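Local coordinates for secretion activator protein, hypothetical (Brucella abortus bv. 1 str. 9-941, PDB 7DNP) that probably cleaves peptidoglycan as a glycosyl hydrolase 108 muramidase, an autolysin linked to type IV secretion, at residues Lys3-Phe6 with Ala7-Pro11; Pro95-Ala98 with Val99-Gln103; Lys117-Ala120 with Ala121-Met125; Trp141-Leu145 with Gly146-Thr150; Thr156-Val159 with Ser160-Arg163. All coordinates share one frame; numbering follows the deposited sequence.

Interaction 1. Residues Lys3-Phe6 with Ala7-Pro11; sequences KGTF and AKAMP
Thr-5 and Phe-6 pair with Ala-9 and Met-10 through i to i+4 backbone bonds in the first turns of helix 5-17, in the N-terminal part of this largely helical muramidase chain. Ala-9 N reaches Thr-5 O at 2.7 Å, almost in line with the carbonyl, and Met-10 N reaches Phe-6 O at 3.0 Å with a nearly straight N-H...O angle of 167°. Weak bonds from Lys-8 N to Thr-5 O and from Ala-9 N to Phe-6 O make both carbonyls bifurcated acceptors. Two residues before Thr-5, a water bridges Lys-3 O and Ala-7 N: it donates to the first and accepts from the second, 2.8 Å away, so an amide near the helix start is satisfied where no direct i to i+4 bond forms.

Among the side chains, the Phe-6 to Met-10 pair dominates. The phenyl ring, with CG anti to its own backbone N (chi1 -168°), swings along the helix and presents one face to Met-10. CG of Met-10 sits over that face in a CH-pi contact, 3.5 Å from the ring centroid and 17° off the normal. The ring also meets Trp-70, and Met-10 touches Tyr-65, both of helix 58-70. Thr-5 OG1 is hydrogen-bonded to Asp-83, which ties the same turn to helix 82-93. The methionine chain bends at its last two torsions, bringing SD obliquely to the ring in a Met-aromatic contact, 3.6 Å from Phe-6 CE1.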
# COMPACT_ATOMS: atom_id res chain seq x y z
N LYS A 3 -8.72 -10.48 7.69
CA LYS A 3 -8.45 -9.76 8.94
C LYS A 3 -7.06 -10.05 9.48
O LYS A 3 -6.35 -9.13 9.92
CB LYS A 3 -9.51 -10.13 9.98
CG LYS A 3 -9.16 -9.71 11.41
CD LYS A 3 -10.22 -10.19 12.39
CE LYS A 3 -9.87 -9.82 13.83
NZ LYS A 3 -10.93 -10.29 14.77
N GLY A 4 -6.63 -11.31 9.44
CA GLY A 4 -5.37 -11.72 10.04
C GLY A 4 -4.13 -11.28 9.28
O GLY A 4 -3.03 -11.45 9.79
N THR A 5 -4.29 -10.73 8.07
CA THR A 5 -3.12 -10.34 7.30
C THR A 5 -2.44 -9.11 7.88
O THR A 5 -1.21 -8.98 7.78
CB THR A 5 -3.51 -10.09 5.84
OG1 THR A 5 -4.18 -11.25 5.32
CG2 THR A 5 -2.27 -9.80 4.99
N PHE A 6 -3.20 -8.20 8.49
CA PHE A 6 -2.62 -6.94 8.96
C PHE A 6 -1.53 -7.19 10.00
O PHE A 6 -0.43 -6.64 9.90
CB PHE A 6 -3.72 -6.04 9.52
CG PHE A 6 -3.27 -4.63 9.78
CD1 PHE A 6 -2.99 -3.77 8.72
CD2 PHE A 6 -3.13 -4.16 11.07
CE1 PHE A 6 -2.57 -2.47 8.96
CE2 PHE A 6 -2.72 -2.85 11.32
CZ PHE A 6 -2.44 -2.01 10.26
N ALA A 7 -1.82 -8.04 10.99
CA ALA A 7 -0.83 -8.40 11.99
C ALA A 7 0.37 -9.11 11.39
O ALA A 7 1.48 -9.05 11.94
CB ALA A 7 -1.46 -9.27 13.07
N LYS A 8 0.18 -9.81 10.26
CA LYS A 8 1.29 -10.51 9.62
C LYS A 8 2.10 -9.57 8.74
O LYS A 8 3.33 -9.69 8.67
CB LYS A 8 0.76 -11.68 8.79
CG LYS A 8 0.40 -12.92 9.58
CD LYS A 8 -0.13 -14.01 8.65
CE LYS A 8 0.28 -15.40 9.12
NZ LYS A 8 -0.50 -15.84 10.31
N ALA A 9 1.44 -8.63 8.06
CA ALA A 9 2.12 -7.80 7.08
C ALA A 9 2.86 -6.63 7.71
O ALA A 9 3.98 -6.30 7.31
CB ALA A 9 1.12 -7.29 6.04
N MET A 10 2.24 -5.97 8.70
CA MET A 10 2.80 -4.73 9.22
C MET A 10 4.20 -4.86 9.81
O MET A 10 5.00 -3.92 9.63
CB MET A 10 1.84 -4.11 10.24
CG MET A 10 0.63 -3.45 9.63
SD MET A 10 0.98 -2.39 8.21
CE MET A 10 2.06 -1.17 8.96
N PRO A 11 4.58 -5.94 10.51
CA PRO A 11 5.98 -6.05 10.94
C PRO A 11 6.96 -5.98 9.78
O PRO A 11 8.03 -5.38 9.91
CB PRO A 11 6.02 -7.40 11.66
CG PRO A 11 4.64 -7.58 12.16
CD PRO A 11 3.75 -7.01 11.10
O HOH W 1 -4.43 -8.83 11.79

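Interaction 2. Residues Pro95-Ala98 with Val99-Gln103; sequences PARA and VKMLQ
Four consecutive i to i+4 hydrogen bonds join Pro-95, Ala-96, Arg-97 and Ala-98 to Val-99, Lys-100, Met-101 and Leu-102, the regular alpha-helical pattern at the start of helix 95-106. The shortest runs from Lys-100 N to Ala-96 O at 2.8 Å; the others, to Pro-95 O, Arg-97 O and Ala-98 O, are 3.0 to 3.1 Å long. Val-99 CG2 also packs against the acceptor Pro-95 O, 3.2 Å away.

Apolar contact centres on Met-101, which curls its chain back so that CE reaches Arg-97 CD at 3.6 Å. This methyl lies at the edge of the Arg-97 guanidinium, near its plane. Ala-98 and Met-101 both touch Phe-89 of helix 82-93, and Met-101 and Leu-102 reach helix 127-142, placing this side of the helix in the interior of the fold.

Polar and charged contacts lie on the flank carrying Arg-97 and Lys-100. Folding of the arginine at chi2 and chi3 (67° and 42°) returns its guanidinium toward the following turn, where Lys-100 CD covers one face. The like-charged Arg-97 NH2 and Lys-100 NZ are 4.4 Å apart, a proximity that is probably mildly unfavourable. Lys-100 runs extended beyond CG, and its aliphatic portion makes the contact with the arginine: CD lies 4.0 Å from Arg-97 NH1.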
# COMPACT_ATOMS: atom_id res chain seq x y z
N PRO A 95 -4.26 5.10 -1.21
CA PRO A 95 -5.31 4.09 -1.33
C PRO A 95 -6.17 4.24 -2.57
O PRO A 95 -6.64 3.23 -3.11
CB PRO A 95 -6.15 4.29 -0.06
CG PRO A 95 -5.30 5.09 0.85
CD PRO A 95 -4.42 5.93 -0.01
N ALA A 96 -6.41 5.46 -3.04
CA ALA A 96 -7.27 5.65 -4.20
C ALA A 96 -6.62 5.06 -5.45
O ALA A 96 -7.28 4.33 -6.21
CB ALA A 96 -7.58 7.14 -4.40
N ARG A 97 -5.34 5.35 -5.67
CA ARG A 97 -4.66 4.83 -6.86
C ARG A 97 -4.54 3.31 -6.81
O ARG A 97 -4.66 2.64 -7.85
CB ARG A 97 -3.28 5.48 -6.99
CG ARG A 97 -2.33 4.80 -7.98
CD ARG A 97 -2.82 4.93 -9.41
NE ARG A 97 -3.33 6.27 -9.69
CZ ARG A 97 -4.29 6.53 -10.57
NH1 ARG A 97 -4.84 5.54 -11.27
NH2 ARG A 97 -4.70 7.78 -10.75
N ALA A 98 -4.30 2.75 -5.63
CA ALA A 98 -4.19 1.30 -5.51
C ALA A 98 -5.53 0.64 -5.82
O ALA A 98 -5.59 -0.34 -6.58
CB ALA A 98 -3.70 0.91 -4.12
N VAL A 99 -6.62 1.17 -5.25
CA VAL A 99 -7.94 0.59 -5.48
C VAL A 99 -8.37 0.78 -6.93
O VAL A 99 -9.01 -0.10 -7.52
CB VAL A 99 -8.97 1.17 -4.49
CG1 VAL A 99 -10.38 0.72 -4.84
CG2 VAL A 99 -8.63 0.74 -3.07
N LYS A 100 -8.03 1.93 -7.53
CA LYS A 100 -8.34 2.15 -8.94
C LYS A 100 -7.68 1.10 -9.82
O LYS A 100 -8.28 0.60 -10.78
CB LYS A 100 -7.90 3.55 -9.37
CG LYS A 100 -8.85 4.66 -8.95
CD LYS A 100 -8.29 6.03 -9.34
CE LYS A 100 -9.20 7.15 -8.89
NZ LYS A 100 -8.86 8.45 -9.54
N MET A 101 -6.43 0.73 -9.51
CA MET A 101 -5.74 -0.27 -10.30
C MET A 101 -6.31 -1.66 -10.05
O MET A 101 -6.39 -2.48 -10.97
CB MET A 101 -4.24 -0.24 -9.99
CG MET A 101 -3.36 -0.61 -11.19
SD MET A 101 -3.46 0.58 -12.55
CE MET A 101 -3.30 2.12 -11.66
N LEU A 102 -6.70 -1.95 -8.80
CA LEU A 102 -7.37 -3.22 -8.52
C LEU A 102 -8.69 -3.30 -9.29
O LEU A 102 -9.05 -4.36 -9.80
CB LEU A 102 -7.61 -3.38 -7.02
CG LEU A 102 -8.46 -4.58 -6.62
CD1 LEU A 102 -7.71 -5.88 -6.87
CD2 LEU A 102 -8.91 -4.49 -5.16
N GLN A 103 -9.40 -2.17 -9.38
CA GLN A 103 -10.65 -2.13 -10.13
C GLN A 103 -10.40 -2.34 -11.62
O GLN A 103 -11.16 -3.05 -12.29
CB GLN A 103 -11.37 -0.81 -9.85
CG GLN A 103 -11.98 -0.75 -8.44
CD GLN A 103 -12.36 0.65 -7.97
OE1 GLN A 103 -11.69 1.63 -8.29
NE2 GLN A 103 -13.42 0.73 -7.18

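Interaction 3. Residues Lys117-Ala120 with Ala121-Met125; sequences KTLA and AVRKM
Ala-121 meets Lys-117 one helical turn back, its N bonded to Lys-117 O at 3.2 Å and its CB 3.6 Å from the same oxygen. The methyl also touches Val-106 and Val-108.

Val-122 follows with a shorter bond, N to Thr-118 O at 2.9 Å. Its CG2 branch, anti to the carbonyl carbon, leans back over that acceptor at 3.2 Å and lies 4.2 Å from Thr-118 CG2. Both side chains are buried: Val-122 packs on Pro-79, Val-106 and Ile-130, whereas Thr-118 OG1 is probably hydrogen-bonded to Gln-103 NE2 of helix 95-106.

At Arg-123 the amide reaches Leu-119 O at 3.0 Å (N-H...O 157°). The side chain, extended from CG to NE, runs alongside Leu-119 in the same direction, and Leu-119 CD2 comes over one face of the guanidinium, off-centre toward its rim, 4.0 Å from Arg-123 NH2. That nitrogen is also hydrogen-bonded to the backbone O of Asp-77, which helps to fix the group next to the leucine methyl.

Lys-124 lays its extended chain past Ala-120, CG being 3.2 Å from Ala-120 O. Its amide makes a weak bond to Ala-121 O, and Met-125 N bonds to Val-122 O, both of the i to i+3 kind. These bonds lie near the C-terminal end of helix 116-123, before the chain goes on to helix 127-142; both helices lie in the predicted peptidoglycan domain.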
# COMPACT_ATOMS: atom_id res chain seq x y z
N LYS A 117 -19.79 -3.72 -6.13
CA LYS A 117 -19.40 -4.21 -7.45
C LYS A 117 -17.94 -4.63 -7.48
O LYS A 117 -17.58 -5.59 -8.18
CB LYS A 117 -19.65 -3.14 -8.51
CG LYS A 117 -21.11 -2.78 -8.70
CD LYS A 117 -21.45 -2.59 -10.16
CE LYS A 117 -22.96 -2.63 -10.37
NZ LYS A 117 -23.42 -1.52 -11.24
N THR A 118 -17.08 -3.94 -6.73
CA THR A 118 -15.67 -4.32 -6.70
C THR A 118 -15.48 -5.64 -5.96
O THR A 118 -14.76 -6.53 -6.43
CB THR A 118 -14.83 -3.22 -6.05
OG1 THR A 118 -14.99 -2.00 -6.78
CG2 THR A 118 -13.36 -3.61 -6.05
N LEU A 119 -16.13 -5.80 -4.80
CA LEU A 119 -16.01 -7.03 -4.04
C LEU A 119 -16.52 -8.23 -4.84
O LEU A 119 -15.91 -9.31 -4.81
CB LEU A 119 -16.78 -6.93 -2.72
CG LEU A 119 -16.24 -6.05 -1.60
CD1 LEU A 119 -17.26 -5.97 -0.48
CD2 LEU A 119 -14.92 -6.61 -1.07
N ALA A 120 -17.62 -8.05 -5.57
CA ALA A 120 -18.16 -9.15 -6.37
C ALA A 120 -17.18 -9.57 -7.45
O ALA A 120 -16.93 -10.77 -7.64
CB ALA A 120 -19.50 -8.74 -6.99
N ALA A 121 -16.59 -8.61 -8.16
CA ALA A 121 -15.65 -8.92 -9.24
C ALA A 121 -14.35 -9.51 -8.70
O ALA A 121 -13.76 -10.38 -9.35
CB ALA A 121 -15.36 -7.67 -10.06
N VAL A 122 -13.89 -9.05 -7.54
CA VAL A 122 -12.70 -9.63 -6.94
C VAL A 122 -12.93 -11.09 -6.59
O VAL A 122 -12.08 -11.96 -6.86
CB VAL A 122 -12.27 -8.82 -5.70
CG1 VAL A 122 -11.25 -9.60 -4.89
CG2 VAL A 122 -11.70 -7.47 -6.12
N ARG A 123 -14.08 -11.40 -6.01
CA ARG A 123 -14.36 -12.77 -5.58
C ARG A 123 -14.73 -13.70 -6.73
O ARG A 123 -14.86 -14.91 -6.50
CB ARG A 123 -15.47 -12.76 -4.52
CG ARG A 123 -14.95 -12.32 -3.16
CD ARG A 123 -16.02 -11.73 -2.27
NE ARG A 123 -15.41 -11.12 -1.09
CZ ARG A 123 -16.08 -10.55 -0.10
NH1 ARG A 123 -17.40 -10.51 -0.12
NH2 ARG A 123 -15.42 -10.02 0.93
N LYS A 124 -14.87 -13.18 -7.95
CA LYS A 124 -15.09 -14.02 -9.12
C LYS A 124 -13.80 -14.43 -9.81
O LYS A 124 -13.85 -15.24 -10.75
CB LYS A 124 -15.98 -13.29 -10.13
CG LYS A 124 -17.44 -13.18 -9.72
CD LYS A 124 -18.20 -12.25 -10.65
CE LYS A 124 -19.67 -12.17 -10.27
NZ LYS A 124 -20.44 -11.28 -11.19
N MET A 125 -12.65 -13.91 -9.39
CA MET A 125 -11.37 -14.20 -10.00
C MET A 125 -10.47 -14.93 -9.01
O MET A 125 -10.66 -14.85 -7.79
CB MET A 125 -10.66 -12.92 -10.47
CG MET A 125 -11.34 -12.20 -11.61
SD MET A 125 -10.40 -10.74 -12.08
CE MET A 125 -8.79 -11.45 -12.41

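Interaction 4. Residues Trp141-Leu145 with Gly146-Thr150; sequences WLKGL and GTFST. With H9U ((2R)-2-[[(2S)-2-[[(2R)-2-[(2R,3S,4R,5R,6S)-5-acetamido-3-[(2S,3R,4R,5S,6R)-3-acetamido-6-(hydroxymethyl)-4,5-bis(oxidanyl)oxan-2-yl]oxy-2-(hydroxymethyl)-6-oxidanyl-oxan-4-yl]oxypropanoyl]amino]propanoyl]amino]pentanedioic acid), chain B.
Phe-148 turns the face of its ring to Lys-143 where two successive type I beta turns, Leu-142 to Leu-145 and Leu-145 to Phe-148, link helix 127-142 to helix 148-170. The lysine and phenylalanine side chains lie side by side and point the same way. Lys-143 CG stands above the ring in a CH-pi contact, 3.8 Å from the centroid and 21° off the normal, offset toward the rim. A chi1 of -166° puts the phenyl group on the side of Leu-142, where CD1 lies 3.3 Å from Leu-142 O. The second turn is closed by Phe-148 N bonding to Leu-145 O at 3.1 Å, the donor standing well above the carbonyl plane.

Leu-142 and Leu-145 direct their branches to the bound muropeptide H9U, and Leu-145 CD2 also lies over one face of the Trp-141 indole, toward its rim. Trp-155 packs against Leu-142, Thr-147 and Phe-148, and gives the ligand a hydrogen bond through NE1. Carbon atoms of residues 141-145 make the closest pocket contacts here: Leu-142 CD2 meets H9U C44 at 3.7 Å, and the ligand's O13 lies in the indole plane at its edge, 3.5 Å from Trp-141 CH2.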
# COMPACT_ATOMS: atom_id res chain seq x y z
N TRP A 141 2.26 1.23 -14.41
CA TRP A 141 1.88 2.60 -14.05
C TRP A 141 3.08 3.39 -13.54
O TRP A 141 3.23 4.57 -13.86
CB TRP A 141 0.75 2.58 -13.02
CG TRP A 141 0.38 3.94 -12.52
CD1 TRP A 141 -0.40 4.87 -13.17
CD2 TRP A 141 0.77 4.54 -11.28
NE1 TRP A 141 -0.52 6.00 -12.40
CE2 TRP A 141 0.19 5.83 -11.24
CE3 TRP A 141 1.55 4.11 -10.20
CZ2 TRP A 141 0.37 6.69 -10.15
CZ3 TRP A 141 1.72 4.97 -9.13
CH2 TRP A 141 1.13 6.24 -9.11
N LEU A 142 3.95 2.75 -12.75
CA LEU A 142 5.12 3.46 -12.23
C LEU A 142 6.06 3.89 -13.35
O LEU A 142 6.70 4.94 -13.24
CB LEU A 142 5.86 2.57 -11.23
CG LEU A 142 5.15 2.29 -9.90
CD1 LEU A 142 5.84 1.16 -9.15
CD2 LEU A 142 5.07 3.55 -9.05
N LYS A 143 6.14 3.11 -14.43
CA LYS A 143 7.04 3.43 -15.53
C LYS A 143 6.61 4.69 -16.28
O LYS A 143 7.43 5.27 -17.01
CB LYS A 143 7.12 2.26 -16.50
CG LYS A 143 7.90 1.07 -15.96
CD LYS A 143 7.78 -0.14 -16.88
CE LYS A 143 8.43 -1.37 -16.26
NZ LYS A 143 8.15 -2.59 -17.05
N GLY A 144 5.37 5.14 -16.11
CA GLY A 144 4.93 6.39 -16.68
C GLY A 144 5.26 7.63 -15.88
O GLY A 144 5.03 8.74 -16.37
N LEU A 145 5.79 7.48 -14.67
CA LEU A 145 6.13 8.63 -13.85
C LEU A 145 7.52 9.15 -14.19
O LEU A 145 8.43 8.38 -14.51
CB LEU A 145 6.07 8.27 -12.37
CG LEU A 145 4.75 7.71 -11.84
CD1 LEU A 145 4.90 7.27 -10.39
CD2 LEU A 145 3.62 8.72 -11.99
N GLY A 146 7.68 10.47 -14.11
CA GLY A 146 8.99 11.06 -14.31
C GLY A 146 10.02 10.56 -13.32
O GLY A 146 11.20 10.42 -13.65
N THR A 147 9.58 10.24 -12.10
CA THR A 147 10.49 9.79 -11.06
C THR A 147 11.00 8.37 -11.28
O THR A 147 11.89 7.93 -10.54
CB THR A 147 9.80 9.85 -9.69
OG1 THR A 147 8.46 9.36 -9.82
CG2 THR A 147 9.77 11.28 -9.17
N PHE A 148 10.46 7.64 -12.26
CA PHE A 148 10.92 6.28 -12.48
C PHE A 148 12.39 6.24 -12.89
O PHE A 148 13.09 5.26 -12.60
CB PHE A 148 10.06 5.58 -13.54
CG PHE A 148 10.25 4.08 -13.58
CD1 PHE A 148 9.49 3.25 -12.77
CD2 PHE A 148 11.20 3.52 -14.42
CE1 PHE A 148 9.67 1.88 -12.80
CE2 PHE A 148 11.39 2.15 -14.46
CZ PHE A 148 10.62 1.32 -13.64
N SER A 149 12.90 7.29 -13.54
CA SER A 149 14.31 7.28 -13.92
C SER A 149 15.21 7.28 -12.70
O SER A 149 16.34 6.77 -12.76
CB SER A 149 14.63 8.46 -14.84
OG SER A 149 14.52 9.70 -14.15
N THR A 150 14.74 7.81 -11.57
CA THR A 150 15.53 7.82 -10.35
C THR A 150 15.24 6.62 -9.45
O THR A 150 16.17 5.99 -8.93
CB THR A 150 15.29 9.13 -9.59
OG1 THR A 150 15.74 10.23 -10.38
CG2 THR A 150 16.04 9.13 -8.26
C22 H9U B . 5.72 7.18 -0.09
C24 H9U B . 7.83 7.04 -1.31
C26 H9U B . 6.40 6.51 1.11
C28 H9U B . 8.53 6.49 -0.06
C23 H9U B . 6.68 7.90 -0.96
C25 H9U B . 3.47 7.94 -0.14
C27 H9U B . 2.38 8.16 0.93
C29 H9U B . 1.03 8.12 0.31
C30 H9U B . 0.90 9.03 -0.84
C31 H9U B . 1.97 8.68 -1.89
C32 H9U B . 6.38 9.35 -2.95
C33 H9U B . 5.46 5.56 1.78
C34 H9U B . 1.84 9.55 -3.10
C35 H9U B . 9.34 7.20 -3.35
C36 H9U B . 6.14 8.96 -4.41
C37 H9U B . 2.57 7.27 3.38
C38 H9U B . 5.62 10.63 -2.61
C39 H9U B . 5.25 7.26 -6.05
C40 H9U B . 10.40 7.93 -4.17
C41 H9U B . 2.63 6.03 4.28
C42 H9U B . 3.91 7.87 -6.45
C43 H9U B . 2.64 9.87 -7.39
C44 H9U B . 5.15 5.75 -6.13
C45 H9U B . 2.19 10.79 -6.26
C46 H9U B . 2.86 10.72 -8.63
C47 H9U B . 1.57 10.85 -9.45
C48 H9U B . 1.79 11.66 -10.72
N18 H9U B . 8.87 7.77 -2.10
N19 H9U B . 2.45 7.07 1.95
N20 H9U B . 5.50 7.67 -4.68
N21 H9U B . 3.89 9.23 -7.01
O01 H9U B . 4.74 8.13 0.40
O02 H9U B . 7.59 5.73 0.76
O03 H9U B . 3.30 8.84 -1.29
O04 H9U B . 5.92 8.26 -2.18
O05 H9U B . 9.02 7.53 0.69
O06 H9U B . -0.01 8.45 1.32
O07 H9U B . -0.40 8.89 -1.44
O08 H9U B . 6.19 4.90 2.78
O09 H9U B . 2.01 10.89 -2.74
O10 H9U B . 8.90 6.17 -3.74
O11 H9U B . 6.46 9.67 -5.29
O12 H9U B . 2.62 8.36 3.87
O13 H9U B . 2.91 7.25 -6.28
O14 H9U B . 0.96 10.93 -6.03
O15 H9U B . 3.04 11.40 -5.57
O16 H9U B . 2.95 12.11 -10.98
O17 H9U B . 0.83 11.89 -11.50

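Interaction 5. Residues Thr156-Val159 with Ser160-Arg163; sequences TSRV and SRVR
Arg-161 comes back along the helix toward Arg-158, within a continuous alpha-helical part of helix 148-170, the long C-terminal helix of the chain. CB of Arg-161 lies 3.7 Å from Arg-158 O and 3.8 Å from Ser-157 O. CG is anti to the backbone N (chi1 -167°), and the chain then bends at chi2 and chi3, which turns the guanidinium back toward the preceding turn. At the tip, NH2 is 4.1 Å from Arg-158 CA, and one face of the flat group is turned to Arg-158 O. NH1 makes a salt bridge with Asp-16 of helix 5-17, so the tip joins the N-terminal helix to this one.

Arg-158 leaves in another direction, bound through NE to Asp-88 in a salt bridge. Although the two arginines are like-charged neighbours, each has a carboxylate of its own, which probably offsets their mutual repulsion. Arg-163 is paired likewise with Asp-136 of helix 127-142.

Backbone bonds of the i to i+4 kind underlie these contacts. Ser-160 N and Arg-161 N each lie 3.1 Å from their acceptors, Thr-156 O and Ser-157 O, and Arg-163 N approaches Val-159 O at 2.8 Å. On the buried side Val-159 packs on Cys-135, while Val-162 bonds to Arg-158 O through N and sets its CG2 methyl 3.2 Å from that same oxygen.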
# COMPACT_ATOMS: atom_id res chain seq x y z
N THR A 156 11.08 -1.48 -8.65
CA THR A 156 10.92 -2.81 -9.24
C THR A 156 11.23 -3.90 -8.23
O THR A 156 10.51 -4.91 -8.15
CB THR A 156 11.82 -2.94 -10.47
OG1 THR A 156 11.47 -1.93 -11.42
CG2 THR A 156 11.67 -4.31 -11.12
N SER A 157 12.27 -3.70 -7.43
CA SER A 157 12.63 -4.68 -6.41
C SER A 157 11.56 -4.73 -5.31
O SER A 157 11.24 -5.81 -4.81
CB SER A 157 14.00 -4.34 -5.83
OG SER A 157 14.34 -5.17 -4.75
N ARG A 158 11.00 -3.58 -4.95
CA ARG A 158 9.94 -3.55 -3.95
C ARG A 158 8.72 -4.33 -4.41
O ARG A 158 8.15 -5.13 -3.64
CB ARG A 158 9.56 -2.10 -3.63
CG ARG A 158 8.29 -1.96 -2.81
CD ARG A 158 8.02 -0.50 -2.45
NE ARG A 158 6.91 -0.38 -1.50
CZ ARG A 158 6.74 0.64 -0.68
NH1 ARG A 158 7.62 1.65 -0.67
NH2 ARG A 158 5.71 0.67 0.15
N VAL A 159 8.29 -4.13 -5.66
CA VAL A 159 7.10 -4.83 -6.16
C VAL A 159 7.35 -6.33 -6.19
O VAL A 159 6.46 -7.12 -5.84
CB VAL A 159 6.70 -4.29 -7.54
CG1 VAL A 159 5.50 -5.06 -8.08
CG2 VAL A 159 6.38 -2.81 -7.47
N SER A 160 8.55 -6.74 -6.58
CA SER A 160 8.88 -8.16 -6.62
C SER A 160 8.74 -8.80 -5.24
O SER A 160 8.19 -9.90 -5.11
CB SER A 160 10.29 -8.36 -7.17
OG SER A 160 10.61 -9.74 -7.25
N ARG A 161 9.23 -8.12 -4.20
CA ARG A 161 9.13 -8.66 -2.85
C ARG A 161 7.69 -8.69 -2.36
O ARG A 161 7.28 -9.63 -1.66
CB ARG A 161 10.00 -7.86 -1.89
CG ARG A 161 10.22 -8.54 -0.55
CD ARG A 161 10.26 -7.53 0.59
NE ARG A 161 11.01 -6.32 0.24
CZ ARG A 161 10.48 -5.10 0.18
NH1 ARG A 161 9.19 -4.93 0.43
NH2 ARG A 161 11.23 -4.06 -0.14
N VAL A 162 6.91 -7.67 -2.71
CA VAL A 162 5.50 -7.63 -2.36
C VAL A 162 4.74 -8.75 -3.05
O VAL A 162 3.90 -9.43 -2.44
CB VAL A 162 4.91 -6.25 -2.70
CG1 VAL A 162 3.38 -6.26 -2.61
CG2 VAL A 162 5.51 -5.19 -1.79
N ARG A 163 5.01 -8.96 -4.35
CA ARG A 163 4.32 -10.02 -5.09
C ARG A 163 4.60 -11.38 -4.47
O ARG A 163 3.68 -12.20 -4.33
CB ARG A 163 4.77 -10.00 -6.55
CG ARG A 163 4.09 -11.04 -7.43
CD ARG A 163 4.83 -11.26 -8.74
NE ARG A 163 5.05 -10.00 -9.45
CZ ARG A 163 4.35 -9.60 -10.51
NH1 ARG A 163 3.38 -10.36 -10.98
NH2 ARG A 163 4.62 -8.44 -11.09

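Interactions 2 and 3 join directly: Gln-103 NE2 and Thr-118 OG1 are 3.2 Å apart in a probable hydrogen bond, beside packing of Leu-102 on Val-122. Interaction 2 also meets interaction 4, with Arg-97 CD 3.6 Å from Trp-141 CE2, and interaction 4 touches interaction 5 where Phe-148 CZ lies 4.0 Å from Thr-156 OG1. Contacts thus run from 3 through 2 and 4 to 5. Interaction 4 supplies ligand-pocket residues; the Arg-158 side chain of interaction 5 comes within about 4 Å of H9U and Pro-95 of interaction 2 within about 5 Å. Interaction 1 stands apart, its centre about 29 Å from that of interaction 4, across the chain's centre.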